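PDB 4PQH: glutathione transferase lambda1 from Populus trichocarpa, which binds glutathione covalently and probably acts as a Lambda-class thiol transferase, perhaps also conjugating glutathione to electrophilic compounds in detoxification. Local coordinates for residues Phe123-Ser128 / Asp149-Ala154; Ser107-Asp112 / Glu117-Leu122; Lys131-Thr136 / Pro184-Phe189; Asp193-Arg198 / Ala203-Met208. All blocks are in the same frame, centred on the assembly; numbering follows the deposited sequence. Where two conformers were deposited one is given.

Overall arrangement
Following the chain from the N terminus, interaction 2 comes first: it closes a short loop in which residues 107-112 fold back on the start of helix 113-137. Interaction 1 then ties the middle of that helix to helix 144-154. Interaction 3 opens farther along the same long helix before interaction 1 has closed, so the two cross, and it reaches helix 170-190. Interaction 4 lies in series after all of them, folding the loop 193-198 against helix 199-208. A D149-R198 salt bridge joins interaction 4 to interaction 1, and L186 packs on I194 between interactions 3 and 4. All four belong to the helical part of the GST fold.

Interaction 1. Residues Phe123-Ser128 / Asp149-Ala154; sequences FSYTGS and DYIETA
Y125 of helix 113-137 and Y150 of helix 144-154 lay their rings face to face, with centroids 3.8 Å apart and planes only 17° from parallel. The two side chains run in opposite directions, so each ring passes over the other towards its partner's root: the hydroxyl oxygen OH of Y125 reaches the CB of Y150 at 3.4 Å. The tightest place is Y125 CE2 against Y150 CD1, also 3.4 Å, while CE1 of Y125 rides over the centre of the Y150 ring. Both rings leave the backbone in the same way, with CG anti to the backbone N (chi1 -173° in Y125, -176° in Y150), which sends them straight into the gap between two helices of the GST C-terminal bundle. Flat, wide tyrosine rings suit this gap, where the CA atoms of Y125 and Y150 are 9.4 Å apart.

The packing is looser beside the stack. I151 is buried, yet its CD1 approaches Y125 CE2 only at 4.4 Å; Y175 of helix 170-190 touches Y125 and I151 as well. Both tyrosines stay partly exposed, as suits rings that end in a polar group.

Because the rings are reversed, Y125 OH and Y150 OH are 6.7 Å apart and form no bond with each other. The chemistry therefore implies that dispersion and the burial of ring faces hold these helices together here.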
loop_
_atom_site.group_PDB
_atom_site.type_symbol
_atom_site.label_atom_id
_atom_site.label_comp_id
_atom_site.label_asym_id
_atom_site.label_seq_id
_atom_site.Cartn_x
_atom_site.Cartn_y
_atom_site.Cartn_z
ATOM N N PHE A 123 10.559 -2.863 5.966
ATOM C CA PHE A 123 9.232 -3.391 6.280
ATOM C C PHE A 123 8.961 -3.327 7.782
ATOM O O PHE A 123 7.863 -2.962 8.207
ATOM C CB PHE A 123 9.083 -4.832 5.800
ATOM C CG PHE A 123 8.952 -4.972 4.311
ATOM C CD1 PHE A 123 8.139 -4.119 3.583
ATOM C CD2 PHE A 123 9.634 -5.979 3.645
ATOM C CE1 PHE A 123 8.021 -4.254 2.205
ATOM C CE2 PHE A 123 9.521 -6.120 2.268
ATOM C CZ PHE A 123 8.713 -5.255 1.550
ATOM N N SER A 124 9.970 -3.675 8.574
ATOM C CA SER A 124 9.843 -3.680 10.033
ATOM C C SER A 124 9.619 -2.272 10.554
ATOM O O SER A 124 9.002 -2.081 11.597
ATOM C CB SER A 124 11.104 -4.260 10.669
ATOM O OG SER A 124 11.185 -5.664 10.476
ATOM N N TYR A 125 10.129 -1.287 9.827
ATOM C CA TYR A 125 10.013 0.108 10.246
ATOM C C TYR A 125 8.643 0.732 9.966
ATOM O O TYR A 125 8.329 1.803 10.495
ATOM C CB TYR A 125 11.124 0.945 9.589
ATOM C CG TYR A 125 11.194 2.367 10.090
ATOM C CD1 TYR A 125 11.696 2.657 11.353
ATOM C CD2 TYR A 125 10.747 3.420 9.306
ATOM C CE1 TYR A 125 11.757 3.957 11.814
ATOM C CE2 TYR A 125 10.803 4.725 9.762
ATOM C CZ TYR A 125 11.311 4.987 11.017
ATOM O OH TYR A 125 11.367 6.286 11.481
ATOM N N THR A 126 7.812 0.075 9.159
ATOM C CA THR A 126 6.536 0.679 8.749
ATOM C C THR A 126 5.628 1.064 9.914
ATOM O O THR A 126 5.002 2.117 9.876
ATOM C CB THR A 126 5.732 -0.198 7.752
ATOM O OG1 THR A 126 5.474 -1.481 8.329
ATOM C CG2 THR A 126 6.479 -0.347 6.420
ATOM N N GLY A 127 5.550 0.213 10.936
ATOM C CA GLY A 127 4.751 0.521 12.114
ATOM C C GLY A 127 5.222 1.780 12.816
ATOM O O GLY A 127 4.412 2.647 13.166
ATOM N N SER A 128 6.530 1.878 13.034
ATOM C CA SER A 128 7.126 3.043 13.683
ATOM C C SER A 128 6.896 4.290 12.857
ATOM O O SER A 128 6.655 5.365 13.395
ATOM C CB SER A 128 8.631 2.842 13.884
ATOM O OG SER A 128 8.901 1.659 14.617
ATOM N N ASP A 149 13.455 11.697 8.421
ATOM C CA ASP A 149 14.915 11.632 8.425
ATOM C C ASP A 149 15.386 10.190 8.225
ATOM O O ASP A 149 16.336 9.929 7.469
ATOM C CB ASP A 149 15.484 12.183 9.731
ATOM C CG ASP A 149 15.415 13.683 9.809
ATOM O OD1 ASP A 149 15.152 14.333 8.772
ATOM O OD2 ASP A 149 15.634 14.212 10.918
ATOM N N TYR A 150 14.715 9.248 8.878
ATOM C CA TYR A 150 15.050 7.838 8.721
ATOM C C TYR A 150 14.861 7.415 7.264
ATOM O O TYR A 150 15.703 6.719 6.691
ATOM C CB TYR A 150 14.198 6.966 9.651
ATOM C CG TYR A 150 14.567 5.502 9.611
ATOM C CD1 TYR A 150 14.032 4.657 8.646
ATOM C CD2 TYR A 150 15.458 4.964 10.531
ATOM C CE1 TYR A 150 14.372 3.317 8.597
ATOM C CE2 TYR A 150 15.801 3.624 10.497
ATOM C CZ TYR A 150 15.256 2.805 9.525
ATOM O OH TYR A 150 15.597 1.469 9.481
ATOM N N ILE A 151 13.758 7.845 6.669
ATOM C CA ILE A 151 13.458 7.543 5.273
ATOM C C ILE A 151 14.511 8.138 4.331
ATOM O O ILE A 151 14.991 7.467 3.406
ATOM C CB ILE A 151 12.044 8.055 4.891
ATOM C CG1 ILE A 151 10.975 7.301 5.692
ATOM C CG2 ILE A 151 11.797 7.947 3.391
ATOM C CD1 ILE A 151 11.049 5.802 5.532
ATOM N N GLU A 152 14.883 9.390 4.581
ATOM C CA GLU A 152 15.877 10.080 3.765
ATOM C C GLU A 152 17.201 9.328 3.803
ATOM O O GLU A 152 17.839 9.105 2.761
ATOM C CB GLU A 152 16.056 11.524 4.254
ATOM C CG GLU A 152 17.145 12.294 3.522
ATOM C CD GLU A 152 16.766 12.647 2.101
ATOM O OE1 GLU A 152 15.579 12.523 1.733
ATOM O OE2 GLU A 152 17.677 13.055 1.350
ATOM N N THR A 153 17.602 8.910 4.997
ATOM C CA THR A 153 18.839 8.158 5.163
ATOM C C THR A 153 18.756 6.803 4.463
ATOM O O THR A 153 19.694 6.397 3.775
ATOM C CB THR A 153 19.199 7.981 6.651
ATOM O OG1 THR A 153 19.505 9.262 7.212
ATOM C CG2 THR A 153 20.408 7.067 6.809
ATOM N N ALA A 154 17.628 6.119 4.610
ATOM C CA ALA A 154 17.433 4.827 3.953
ATOM C C ALA A 154 17.571 4.942 2.438
ATOM O O ALA A 154 18.100 4.047 1.792
ATOM C CB ALA A 154 16.085 4.239 4.316
#

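Interaction 2. Residues Ser107-Asp112 / Glu117-Leu122; sequences SLFPDD and EFAEDL
F109 and A119 are where the two backbones come nearest, at 9.0 Å between their CA atoms: 107-112 is an irregular loop, and 117-122 is regular helix. The loop leads into helix 113-137 through an N-cap, a standard helix-start motif in which D112 stands just before the first turn and its OD2 accepts a hydrogen bond from the backbone N of K115. Aspartate suits that place, since its short carboxylate can reach an N-H that the helix itself leaves without a carbonyl partner. At F109 the chain is extended, and its side chain points toward the helix that D112 caps, in the helical domain of the GST fold.

The side chains meet at the outer end of the ring. CZ of F109 lies 3.6 Å from CB of A119, with CE1 a little farther from the same methyl at 3.8 Å. Alanine suits this position: its side chain is small enough to admit the ring beside the helix, and it is itself buried, touching V171 of helix 170-190 as well. The ring also meets F123 one turn along, where F109 CE1 and F123 CE2 are 3.8 Å apart.

E120 borders the contact. Its chain bends at chi2 (-56°), bringing the carboxylate back towards the ring, and the two planes stand 67° apart. OE1 has a long, weak ion pair with K97, while OE2 is the oxygen that approaches F109 CZ, at 4.1 Å.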
loop_
_atom_site.group_PDB
_atom_site.type_symbol
_atom_site.label_atom_id
_atom_site.label_comp_id
_atom_site.label_asym_id
_atom_site.label_seq_id
_atom_site.Cartn_x
_atom_site.Cartn_y
_atom_site.Cartn_z
ATOM N N SER A 107 8.732 -8.898 -11.639
ATOM C CA SER A 107 9.059 -9.134 -10.240
ATOM C C SER A 107 9.276 -7.818 -9.523
ATOM O O SER A 107 10.002 -6.950 -10.015
ATOM C CB SER A 107 10.335 -9.971 -10.117
ATOM O OG SER A 107 10.752 -10.041 -8.758
ATOM N N LEU A 108 8.666 -7.684 -8.348
ATOM C CA LEU A 108 8.819 -6.472 -7.550
ATOM C C LEU A 108 9.690 -6.687 -6.312
ATOM O O LEU A 108 9.582 -5.956 -5.327
ATOM C CB LEU A 108 7.440 -5.926 -7.164
ATOM C CG LEU A 108 6.541 -5.609 -8.364
ATOM C CD1 LEU A 108 5.143 -5.248 -7.888
ATOM C CD2 LEU A 108 7.117 -4.486 -9.209
ATOM N N PHE A 109 10.555 -7.692 -6.346
ATOM C CA PHE A 109 11.455 -7.914 -5.217
ATOM C C PHE A 109 12.784 -8.458 -5.737
ATOM O O PHE A 109 12.802 -9.432 -6.496
ATOM C CB PHE A 109 10.817 -8.861 -4.197
ATOM C CG PHE A 109 11.259 -8.613 -2.775
ATOM C CD1 PHE A 109 11.004 -7.394 -2.158
ATOM C CD2 PHE A 109 11.914 -9.592 -2.057
ATOM C CE1 PHE A 109 11.397 -7.160 -0.848
ATOM C CE2 PHE A 109 12.313 -9.366 -0.750
ATOM C CZ PHE A 109 12.051 -8.148 -0.142
ATOM N N PRO A 110 13.901 -7.831 -5.336
ATOM C CA PRO A 110 15.215 -8.196 -5.876
ATOM C C PRO A 110 15.737 -9.490 -5.296
ATOM O O PRO A 110 15.310 -9.907 -4.220
ATOM C CB PRO A 110 16.111 -7.050 -5.416
ATOM C CG PRO A 110 15.487 -6.596 -4.130
ATOM C CD PRO A 110 13.993 -6.751 -4.336
ATOM N N ASP A 111 16.678 -10.098 -6.008
ATOM C CA ASP A 111 17.305 -11.338 -5.582
ATOM C C ASP A 111 18.486 -11.128 -4.647
ATOM O O ASP A 111 18.848 -12.025 -3.884
ATOM C CB ASP A 111 17.777 -12.138 -6.807
ATOM C CG ASP A 111 19.021 -11.527 -7.493
ATOM O OD1 ASP A 111 18.940 -10.391 -8.018
ATOM O OD2 ASP A 111 20.084 -12.198 -7.545
ATOM N N ASP A 112 19.099 -9.952 -4.716
ATOM C CA ASP A 112 20.312 -9.677 -3.965
ATOM C C ASP A 112 20.041 -9.791 -2.474
ATOM O O ASP A 112 19.188 -9.081 -1.944
ATOM C CB ASP A 112 20.835 -8.283 -4.288
ATOM C CG ASP A 112 22.091 -7.943 -3.521
ATOM O OD1 ASP A 112 23.140 -8.562 -3.794
ATOM O OD2 ASP A 112 22.030 -7.057 -2.647
ATOM N N GLU A 117 17.770 -8.080 2.829
ATOM C CA GLU A 117 17.966 -7.808 4.256
ATOM C C GLU A 117 17.565 -6.382 4.616
ATOM O O GLU A 117 16.907 -6.147 5.628
ATOM C CB GLU A 117 19.424 -8.050 4.661
ATOM C CG GLU A 117 19.758 -7.601 6.078
ATOM C CD GLU A 117 21.236 -7.706 6.396
ATOM O OE1 GLU A 117 21.959 -8.407 5.659
ATOM O OE2 GLU A 117 21.678 -7.080 7.380
ATOM N N PHE A 118 17.969 -5.432 3.786
ATOM C CA PHE A 118 17.635 -4.036 4.019
ATOM C C PHE A 118 16.132 -3.850 3.897
ATOM O O PHE A 118 15.526 -3.099 4.672
ATOM C CB PHE A 118 18.376 -3.142 3.020
ATOM C CG PHE A 118 18.303 -1.678 3.342
ATOM C CD1 PHE A 118 18.860 -1.185 4.510
ATOM C CD2 PHE A 118 17.705 -0.794 2.463
ATOM C CE1 PHE A 118 18.798 0.163 4.801
ATOM C CE2 PHE A 118 17.639 0.551 2.754
ATOM C CZ PHE A 118 18.191 1.031 3.916
ATOM N N ALA A 119 15.532 -4.548 2.935
ATOM C CA ALA A 119 14.088 -4.497 2.732
ATOM C C ALA A 119 13.355 -4.927 3.990
ATOM O O ALA A 119 12.359 -4.317 4.372
ATOM C CB ALA A 119 13.674 -5.367 1.549
ATOM N N GLU A 120 13.842 -5.978 4.635
ATOM C CA GLU A 120 13.194 -6.444 5.847
ATOM C C GLU A 120 13.316 -5.412 6.969
ATOM O O GLU A 120 12.368 -5.216 7.725
ATOM C CB GLU A 120 13.719 -7.825 6.248
ATOM C CG GLU A 120 13.398 -8.906 5.214
ATOM C CD GLU A 120 11.906 -9.011 4.906
ATOM O OE1 GLU A 120 11.080 -8.819 5.824
ATOM O OE2 GLU A 120 11.556 -9.287 3.742
ATOM N N ASP A 121 14.452 -4.722 7.053
ATOM C CA ASP A 121 14.591 -3.603 7.989
ATOM C C ASP A 121 13.527 -2.531 7.732
ATOM O O ASP A 121 12.939 -1.983 8.669
ATOM C CB ASP A 121 15.986 -2.968 7.895
ATOM C CG ASP A 121 17.085 -3.869 8.425
ATOM O OD1 ASP A 121 16.788 -4.765 9.243
ATOM O OD2 ASP A 121 18.253 -3.664 8.031
ATOM N N LEU A 122 13.273 -2.240 6.459
ATOM C CA LEU A 122 12.325 -1.191 6.091
ATOM C C LEU A 122 10.871 -1.612 6.272
ATOM O O LEU A 122 10.036 -0.808 6.689
ATOM C CB LEU A 122 12.578 -0.730 4.657
ATOM C CG LEU A 122 13.911 -0.003 4.482
ATOM C CD1 LEU A 122 14.080 0.413 3.031
ATOM C CD2 LEU A 122 13.997 1.195 5.417
#

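Interaction 3. Residues Lys131-Thr136 / Pro184-Phe189; sequences KANNST and PALLEF
L186 of helix 170-190 reaches between N133 and T136, one helical turn apart on helix 113-137, and its side chain crosses each of them at roughly a right angle. One methyl goes to each neighbour: CD1 meets the amide oxygen OD1 of N133 at 3.5 Å, and CD2 meets CG2 of T136 at 3.9 Å. A branched leucine suits this forked task.

The amide of N133 faces two ways. Its ND2 is bonded to the carbonyl O of F129, whereas OD1 is buried against the leucine and has no polar partner in the model, a cost borne inside the hydrophobic core of the GST C-terminal helical domain. F148 of helix 144-154 also touches both N133 and L186, and I194 covers the leucine as well.

T136 divides its two branches between two jobs. With OG1 beside the backbone N (chi1 -62°), the hydroxyl turns back to donate to the O of A132 at 3.0 Å, on the opposite face of that carbonyl from the N-H of T136; it also accepts from the backbone N of A144. CG2 is thereby directed at L186. Replacing T136 by an alanine would probably leave the N-H of A144 without its acceptor and open a gap beside the leucine's CD2.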
loop_
_atom_site.group_PDB
_atom_site.type_symbol
_atom_site.label_atom_id
_atom_site.label_comp_id
_atom_site.label_asym_id
_atom_site.label_seq_id
_atom_site.Cartn_x
_atom_site.Cartn_y
_atom_site.Cartn_z
ATOM N N LYS A 131 3.331 5.328 13.362
ATOM C CA LYS A 131 3.165 5.781 14.739
ATOM C C LYS A 131 3.750 7.179 14.933
ATOM O O LYS A 131 3.124 8.035 15.539
ATOM C CB LYS A 131 3.790 4.776 15.704
ATOM C CG LYS A 131 3.566 5.092 17.160
ATOM C CD LYS A 131 3.840 3.879 18.024
ATOM C CE LYS A 131 3.713 4.244 19.480
ATOM N NZ LYS A 131 3.649 3.059 20.390
ATOM N N ALA A 132 4.927 7.420 14.365
ATOM C CA ALA A 132 5.579 8.722 14.464
ATOM C C ALA A 132 4.730 9.827 13.836
ATOM O O ALA A 132 4.571 10.922 14.403
ATOM C CB ALA A 132 6.940 8.676 13.798
ATOM N N ASN A 133 4.178 9.545 12.663
ATOM C CA ASN A 133 3.345 10.531 11.996
ATOM C C ASN A 133 2.043 10.781 12.737
ATOM O O ASN A 133 1.650 11.928 12.943
ATOM C CB ASN A 133 3.111 10.125 10.545
ATOM C CG ASN A 133 4.267 10.507 9.663
ATOM O OD1 ASN A 133 4.321 11.621 9.161
ATOM N ND2 ASN A 133 5.224 9.602 9.508
ATOM N N ASN A 134 1.388 9.709 13.151
ATOM C CA ASN A 134 0.164 9.838 13.925
ATOM C C ASN A 134 0.361 10.569 15.250
ATOM O O ASN A 134 -0.487 11.369 15.644
ATOM C CB ASN A 134 -0.498 8.477 14.098
ATOM C CG ASN A 134 -1.148 8.001 12.822
ATOM O OD1 ASN A 134 -1.827 8.771 12.139
ATOM N ND2 ASN A 134 -0.927 6.744 12.475
ATOM N N SER A 135 1.486 10.306 15.912
ATOM C CA SER A 135 1.852 11.023 17.132
ATOM C C SER A 135 1.906 12.519 16.863
ATOM O O SER A 135 1.472 13.324 17.681
ATOM C CB SER A 135 3.211 10.542 17.645
ATOM O OG SER A 135 3.610 11.256 18.803
ATOM N N THR A 136 2.436 12.889 15.702
ATOM C CA THR A 136 2.566 14.292 15.332
ATOM C C THR A 136 1.203 14.924 15.079
ATOM O O THR A 136 0.910 16.001 15.601
ATOM C CB THR A 136 3.458 14.441 14.095
ATOM O OG1 THR A 136 4.760 13.945 14.407
ATOM C CG2 THR A 136 3.563 15.898 13.674
ATOM N N PRO A 184 0.539 15.741 2.510
ATOM C CA PRO A 184 -0.341 16.914 2.513
ATOM C C PRO A 184 -0.863 17.235 3.909
ATOM O O PRO A 184 -1.099 18.407 4.207
ATOM C CB PRO A 184 -1.494 16.493 1.584
ATOM C CG PRO A 184 -1.479 15.007 1.596
ATOM C CD PRO A 184 -0.034 14.634 1.719
ATOM N N ALA A 185 -1.035 16.226 4.759
ATOM C CA ALA A 185 -1.558 16.492 6.095
ATOM C C ALA A 185 -0.550 17.254 6.950
ATOM O O ALA A 185 -0.914 18.167 7.689
ATOM C CB ALA A 185 -1.983 15.204 6.769
ATOM N N LEU A 186 0.724 16.908 6.842
ATOM C CA LEU A 186 1.746 17.646 7.570
ATOM C C LEU A 186 1.843 19.080 7.058
ATOM O O LEU A 186 2.061 20.020 7.826
ATOM C CB LEU A 186 3.101 16.947 7.454
ATOM C CG LEU A 186 3.240 15.697 8.326
ATOM C CD1 LEU A 186 4.445 14.879 7.877
ATOM C CD2 LEU A 186 3.342 16.079 9.809
ATOM N N LEU A 187 1.697 19.256 5.751
ATOM C CA LEU A 187 1.727 20.594 5.190
ATOM C C LEU A 187 0.558 21.432 5.709
ATOM O O LEU A 187 0.732 22.597 6.079
ATOM C CB LEU A 187 1.723 20.535 3.657
ATOM C CG LEU A 187 2.100 21.822 2.936
ATOM C CD1 LEU A 187 3.550 22.187 3.219
ATOM C CD2 LEU A 187 1.877 21.642 1.455
ATOM N N GLU A 188 -0.633 20.839 5.737
ATOM C CA GLU A 188 -1.825 21.574 6.143
ATOM C C GLU A 188 -1.899 21.812 7.650
ATOM O O GLU A 188 -2.122 22.938 8.104
ATOM C CB GLU A 188 -3.092 20.854 5.672
ATOM C CG GLU A 188 -4.375 21.518 6.175
ATOM C CD GLU A 188 -5.634 20.749 5.818
ATOM O OE1 GLU A 188 -5.533 19.724 5.108
ATOM O OE2 GLU A 188 -6.730 21.173 6.256
ATOM N N PHE A 189 -1.703 20.754 8.425
ATOM C CA PHE A 189 -1.981 20.816 9.855
ATOM C C PHE A 189 -0.783 21.269 10.675
ATOM O O PHE A 189 -0.943 21.816 11.766
ATOM C CB PHE A 189 -2.471 19.454 10.352
ATOM C CG PHE A 189 -3.820 19.072 9.823
ATOM C CD1 PHE A 189 -4.963 19.634 10.354
ATOM C CD2 PHE A 189 -3.946 18.155 8.794
ATOM C CE1 PHE A 189 -6.211 19.288 9.870
ATOM C CE2 PHE A 189 -5.191 17.809 8.304
ATOM C CZ PHE A 189 -6.323 18.378 8.842
#

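Interaction 4. Residues Asp193-Arg198 / Ala203-Met208; sequences DITAGR and AWIEEM
I205 of helix 199-208 pushes its terminal methyl CD1 against the loop that joins this helix to helix 170-190 in the C-terminal helical domain of the GST fold, meeting CD1 of I194 and CG2 of T195, each at 4.1 Å. These apolar touches are the whole contact between the two segments: the isoleucines reach across with their long branches, while threonine offers a short methyl next to its hydroxyl. I194 also touches Q183 of helix 170-190.

Hydrogen bonds shape the loop that presents those methyls. D193 OD1 accepts from the backbone N of T195 at 2.9 Å, forming an Asx turn, and from T195 OG1 at 2.7 Å; both donors come from the same face of the carboxylate. The threonine hydroxyl stands between its own backbone N and carbonyl carbon (chi1 67°), which brings it to D193 and leaves CG2 for I205. A valine in place of T195 would probably leave D193 OD1 held by one donor of this pair and the loop freer to shift. A type I turn, D193 to A196, runs into a type II turn, T195 to R198, where G197 suits the positive phi of 81°.

R198 closes the far end: NH1 gives a hydrogen bond to the O of I194 at 2.9 Å, and NE forms a salt bridge with D149 OD1. Polar bonds within the loop thus do most to fix it, and the helix packs on it lightly, through a few methyl groups.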
loop_
_atom_site.group_PDB
_atom_site.type_symbol
_atom_site.label_atom_id
_atom_site.label_comp_id
_atom_site.label_asym_id
_atom_site.label_seq_id
_atom_site.Cartn_x
_atom_site.Cartn_y
_atom_site.Cartn_z
ATOM N N ASP A 193 6.801 21.023 5.557
ATOM C CA ASP A 193 7.104 20.437 4.255
ATOM C C ASP A 193 8.156 19.345 4.401
ATOM O O ASP A 193 9.334 19.634 4.617
ATOM C CB ASP A 193 7.610 21.537 3.321
ATOM C CG ASP A 193 8.026 21.019 1.958
ATOM O OD1 ASP A 193 7.855 19.808 1.667
ATOM O OD2 ASP A 193 8.530 21.847 1.167
ATOM N N ILE A 194 7.738 18.091 4.253
ATOM C CA ILE A 194 8.651 16.970 4.436
ATOM C C ILE A 194 9.829 16.964 3.459
ATOM O O ILE A 194 10.870 16.381 3.764
ATOM C CB ILE A 194 7.926 15.610 4.355
ATOM C CG1 ILE A 194 7.346 15.372 2.956
ATOM C CG2 ILE A 194 6.860 15.527 5.438
ATOM C CD1 ILE A 194 6.718 14.019 2.796
ATOM N N THR A 195 9.682 17.614 2.304
ATOM C CA THR A 195 10.753 17.618 1.303
ATOM C C THR A 195 11.866 18.601 1.646
ATOM O O THR A 195 12.957 18.526 1.072
ATOM C CB THR A 195 10.249 17.928 -0.130
ATOM O OG1 THR A 195 9.777 19.278 -0.209
ATOM C CG2 THR A 195 9.156 16.956 -0.547
ATOM N N ALA A 196 11.594 19.533 2.553
ATOM C CA ALA A 196 12.593 20.538 2.904
ATOM C C ALA A 196 13.795 19.905 3.599
ATOM O O ALA A 196 13.675 19.337 4.683
ATOM C CB ALA A 196 11.976 21.624 3.760
ATOM N N GLY A 197 14.952 19.973 2.948
ATOM C CA GLY A 197 16.162 19.380 3.483
ATOM C C GLY A 197 16.286 17.885 3.239
ATOM O O GLY A 197 17.191 17.244 3.770
ATOM N N ARG A 198 15.372 17.327 2.451
ATOM C CA ARG A 198 15.337 15.886 2.214
ATOM C C ARG A 198 15.267 15.583 0.720
ATOM O O ARG A 198 14.229 15.178 0.201
ATOM C CB ARG A 198 14.169 15.243 2.964
ATOM C CG ARG A 198 14.245 15.425 4.474
ATOM C CD ARG A 198 13.297 14.503 5.231
ATOM N NE ARG A 198 13.333 14.811 6.664
ATOM C CZ ARG A 198 12.594 15.755 7.244
ATOM N NH1 ARG A 198 11.732 16.464 6.522
ATOM N NH2 ARG A 198 12.711 15.981 8.550
ATOM N N ALA A 203 13.000 13.392 -4.391
ATOM C CA ALA A 203 13.178 12.654 -5.637
ATOM C C ALA A 203 12.320 11.379 -5.676
ATOM O O ALA A 203 11.733 11.044 -6.705
ATOM C CB ALA A 203 14.653 12.308 -5.843
ATOM N N TRP A 204 12.249 10.677 -4.546
ATOM C CA TRP A 204 11.445 9.464 -4.437
ATOM C C TRP A 204 9.979 9.777 -4.735
ATOM O O TRP A 204 9.315 9.059 -5.478
ATOM C CB TRP A 204 11.592 8.864 -3.037
ATOM C CG TRP A 204 10.854 7.572 -2.837
ATOM C CD1 TRP A 204 11.344 6.313 -3.012
ATOM C CD2 TRP A 204 9.497 7.418 -2.397
ATOM N NE1 TRP A 204 10.377 5.380 -2.727
ATOM C CE2 TRP A 204 9.236 6.032 -2.335
ATOM C CE3 TRP A 204 8.480 8.317 -2.053
ATOM C CZ2 TRP A 204 7.993 5.525 -1.953
ATOM C CZ3 TRP A 204 7.252 7.809 -1.667
ATOM C CH2 TRP A 204 7.019 6.430 -1.617
ATOM N N ILE A 205 9.473 10.866 -4.162
ATOM C CA ILE A 205 8.096 11.254 -4.399
ATOM C C ILE A 205 7.877 11.567 -5.881
ATOM O O ILE A 205 6.887 11.127 -6.482
ATOM C CB ILE A 205 7.692 12.430 -3.487
ATOM C CG1 ILE A 205 7.685 11.987 -2.018
ATOM C CG2 ILE A 205 6.318 12.969 -3.888
ATOM C CD1 ILE A 205 7.591 13.149 -1.064
ATOM N N GLU A 206 8.816 12.302 -6.478
ATOM C CA GLU A 206 8.709 12.612 -7.899
ATOM C C GLU A 206 8.716 11.349 -8.763
ATOM O O GLU A 206 7.942 11.244 -9.719
ATOM C CB GLU A 206 9.806 13.579 -8.357
ATOM C CG GLU A 206 9.693 13.946 -9.829
ATOM C CD GLU A 206 10.639 15.050 -10.242
ATOM O OE1 GLU A 206 11.685 15.223 -9.583
ATOM O OE2 GLU A 206 10.331 15.747 -11.231
ATOM N N GLU A 207 9.566 10.388 -8.417
ATOM C CA GLU A 207 9.652 9.166 -9.198
ATOM C C GLU A 207 8.429 8.266 -9.015
ATOM O O GLU A 207 7.956 7.650 -9.973
ATOM C CB GLU A 207 10.952 8.441 -8.875
ATOM C CG GLU A 207 12.199 9.228 -9.337
ATOM C CD GLU A 207 12.148 9.610 -10.814
ATOM O OE1 GLU A 207 11.888 8.718 -11.657
ATOM O OE2 GLU A 207 12.348 10.808 -11.127
ATOM N N MET A 208 7.913 8.195 -7.793
ATOM C CA MET A 208 6.687 7.442 -7.549
ATOM C C MET A 208 5.542 8.011 -8.360
ATOM O O MET A 208 4.740 7.272 -8.935
ATOM C CB MET A 208 6.316 7.481 -6.072
ATOM C CG MET A 208 7.133 6.540 -5.229
ATOM S SD MET A 208 7.029 4.820 -5.780
ATOM C CE MET A 208 5.255 4.546 -5.821
#